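Local coordinates for putative sensory box/GGDEF family protein (Vibrio parahaemolyticus RIMD 2210633, PDB 2P7J), which is probably a diguanylate cyclase that makes cyclic di-GMP from two GTP, represented here by its Cache-type sensor region, at residues K77-I82 with L168-D173. Residues are numbered along the deposited sequence; the frame is centred on the assembly and turned at random.
Sequences KLYKQI and LVLNVD
Y79 and I82 meet V172 and L170 across an antiparallel strand pairing in the middle of the seven-stranded sheet, where the start of strand 79-86 lies against the end of strand 163-173. The non-hydrogen-bonded pairs Y79-V172 and I82-L170 put these four side chains on one face, where helix 11-45 packs against Y79 (I37, I40) and L170 (S41), and L177 of helix 174-181 against V172. L170 CD2 sits over one face of the Y79 ring, a CH-pi contact 3.9 Å from the ring centroid and 19° off its normal. With CG anti to the carbonyl carbon (chi1 -54°), the ring stands between L170 CD2 and, on its opposite face, L78 CD2. V172 CG2 approaches the same ring obliquely, 3.4 Å from Y79 CE1. Two backbone hydrogen bonds flank the corner that the chain turns at K80. K80 N reaches N171 O at 2.8 Å, bent at the hydrogen (138°), and N171 N gives a straighter bond of 3.1 Å to Q81 O. K80 CD packs 3.9 Å from D173 CG, the two side chains crossing at about a right angle. Ahead of the corner, a water bridges K77 O (2.9 Å) and D173 OD2 (2.7 Å). D173 OD1 accepts a hydrogen bond from the backbone N of Y176, making D173 the N-cap of helix 174-181. Q81 and N171 run side by side on the other face, near E138 of strand 131-140. An antiparallel sheet with a long N-terminal helix along one face, this pair in its middle, is consistent with the PAS-like fold of Cache sensor domains.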
loop_
_atom_site.group_PDB
_atom_site.type_symbol
_atom_site.label_atom_id
_atom_site.label_comp_id
_atom_site.label_asym_id
_atom_site.label_seq_id
_atom_site.Cartn_x
_atom_site.Cartn_y
_atom_site.Cartn_z
ATOM N N LYS B 77 -8.896 4.859 13.535
ATOM C CA LYS B 77 -8.626 4.351 12.179
ATOM C C LYS B 77 -8.078 5.317 11.108
ATOM O O LYS B 77 -7.352 4.879 10.200
ATOM C CB LYS B 77 -9.867 3.600 11.623
ATOM C CG LYS B 77 -10.273 2.408 12.483
ATOM C CD LYS B 77 -11.521 1.680 11.930
ATOM C CE LYS B 77 -12.073 0.692 12.978
ATOM N NZ LYS B 77 -13.398 0.075 12.573
ATOM N N LEU B 78 -8.409 6.603 11.171
ATOM C CA LEU B 78 -8.010 7.488 10.059
ATOM C C LEU B 78 -6.590 8.023 10.100
ATOM O O LEU B 78 -6.172 8.694 9.177
ATOM C CB LEU B 78 -8.999 8.649 9.821
ATOM C CG LEU B 78 -9.068 9.869 10.760
ATOM C CD1 LEU B 78 -10.059 10.844 10.155
ATOM C CD2 LEU B 78 -9.519 9.483 12.147
ATOM N N TYR B 79 -5.849 7.704 11.148
ATOM C CA TYR B 79 -4.464 8.184 11.300
ATOM C C TYR B 79 -3.498 7.094 10.934
ATOM O O TYR B 79 -3.407 6.050 11.607
ATOM C CB TYR B 79 -4.173 8.610 12.745
ATOM C CG TYR B 79 -5.150 9.633 13.293
ATOM C CD1 TYR B 79 -5.133 10.958 12.845
ATOM C CD2 TYR B 79 -6.092 9.274 14.257
ATOM C CE1 TYR B 79 -6.010 11.890 13.349
ATOM C CE2 TYR B 79 -6.979 10.207 14.763
ATOM C CZ TYR B 79 -6.926 11.517 14.299
ATOM O OH TYR B 79 -7.804 12.439 14.789
ATOM N N LYS B 80 -2.770 7.296 9.867
ATOM C CA LYS B 80 -1.753 6.297 9.577
ATOM C C LYS B 80 -0.444 6.498 10.316
ATOM O O LYS B 80 0.325 5.570 10.414
ATOM C CB LYS B 80 -1.546 6.096 8.076
ATOM C CG LYS B 80 -1.198 7.285 7.315
ATOM C CD LYS B 80 -0.863 6.827 5.902
ATOM C CE LYS B 80 0.068 5.629 5.934
ATOM N NZ LYS B 80 0.487 5.254 4.576
ATOM N N GLN B 81 -0.189 7.703 10.832
ATOM C CA GLN B 81 0.921 7.907 11.778
ATOM C C GLN B 81 0.475 8.826 12.887
ATOM O O GLN B 81 -0.429 9.639 12.695
ATOM C CB GLN B 81 2.132 8.535 11.105
ATOM C CG GLN B 81 2.852 7.666 10.104
ATOM C CD GLN B 81 4.088 8.387 9.529
ATOM O OE1 GLN B 81 4.064 8.933 8.409
ATOM N NE2 GLN B 81 5.157 8.397 10.297
ATOM N N ILE B 82 1.104 8.677 14.053
ATOM C CA ILE B 82 0.970 9.632 15.135
ATOM C C ILE B 82 2.389 9.854 15.682
ATOM O O ILE B 82 3.048 8.898 16.082
ATOM C CB ILE B 82 -0.010 9.141 16.222
ATOM C CG1 ILE B 82 -1.385 8.827 15.606
ATOM C CG2 ILE B 82 -0.145 10.180 17.369
ATOM C CD1 ILE B 82 -2.517 8.529 16.617
ATOM N N LEU B 168 3.205 17.794 18.209
ATOM C CA LEU B 168 2.388 16.620 17.940
ATOM C C LEU B 168 1.923 16.646 16.455
ATOM O O LEU B 168 1.500 17.677 15.947
ATOM C CB LEU B 168 1.202 16.578 18.912
ATOM C CG LEU B 168 0.098 15.546 18.684
ATOM C CD1 LEU B 168 0.638 14.118 18.822
ATOM C CD2 LEU B 168 -1.019 15.834 19.679
ATOM N N VAL B 169 2.073 15.516 15.758
ATOM C CA VAL B 169 1.743 15.412 14.339
ATOM C C VAL B 169 0.894 14.165 14.083
ATOM O O VAL B 169 1.259 13.033 14.432
ATOM C CB VAL B 169 3.019 15.442 13.414
ATOM C CG1 VAL B 169 2.642 15.453 11.879
ATOM C CG2 VAL B 169 3.929 16.624 13.782
ATOM N N LEU B 170 -0.245 14.370 13.450
ATOM C CA LEU B 170 -1.133 13.249 13.118
ATOM C C LEU B 170 -1.335 13.264 11.627
ATOM O O LEU B 170 -1.735 14.298 11.058
ATOM C CB LEU B 170 -2.464 13.379 13.851
ATOM C CG LEU B 170 -2.362 13.404 15.394
ATOM C CD1 LEU B 170 -2.501 14.809 15.872
ATOM C CD2 LEU B 170 -3.498 12.597 15.973
ATOM N N ASN B 171 -1.016 12.129 11.008
ATOM C CA ASN B 171 -1.136 11.963 9.554
ATOM C C ASN B 171 -2.461 11.311 9.239
ATOM O O ASN B 171 -2.634 10.090 9.362
ATOM C CB ASN B 171 0.001 11.108 8.958
ATOM C CG ASN B 171 1.291 11.870 8.818
ATOM O OD1 ASN B 171 1.966 11.764 7.804
ATOM N ND2 ASN B 171 1.662 12.611 9.843
ATOM N N VAL B 172 -3.411 12.130 8.850
ATOM C CA VAL B 172 -4.665 11.617 8.425
ATOM C C VAL B 172 -4.724 11.289 6.942
ATOM O O VAL B 172 -4.145 11.996 6.116
ATOM C CB VAL B 172 -5.767 12.722 8.617
ATOM C CG1 VAL B 172 -7.087 12.398 7.792
ATOM C CG2 VAL B 172 -6.069 12.993 10.114
ATOM N N ASP B 173 -5.319 10.171 6.562
ATOM C CA ASP B 173 -4.732 9.155 5.730
ATOM C C ASP B 173 -5.862 9.442 4.687
ATOM O O ASP B 173 -7.013 9.073 4.898
ATOM C CB ASP B 173 -4.884 7.749 6.270
ATOM C CG ASP B 173 -4.731 6.665 5.182
ATOM O OD1 ASP B 173 -4.797 6.934 3.956
ATOM O OD2 ASP B 173 -4.589 5.494 5.587
HETATM O O HOH W 1 -5.250 5.125 8.214
#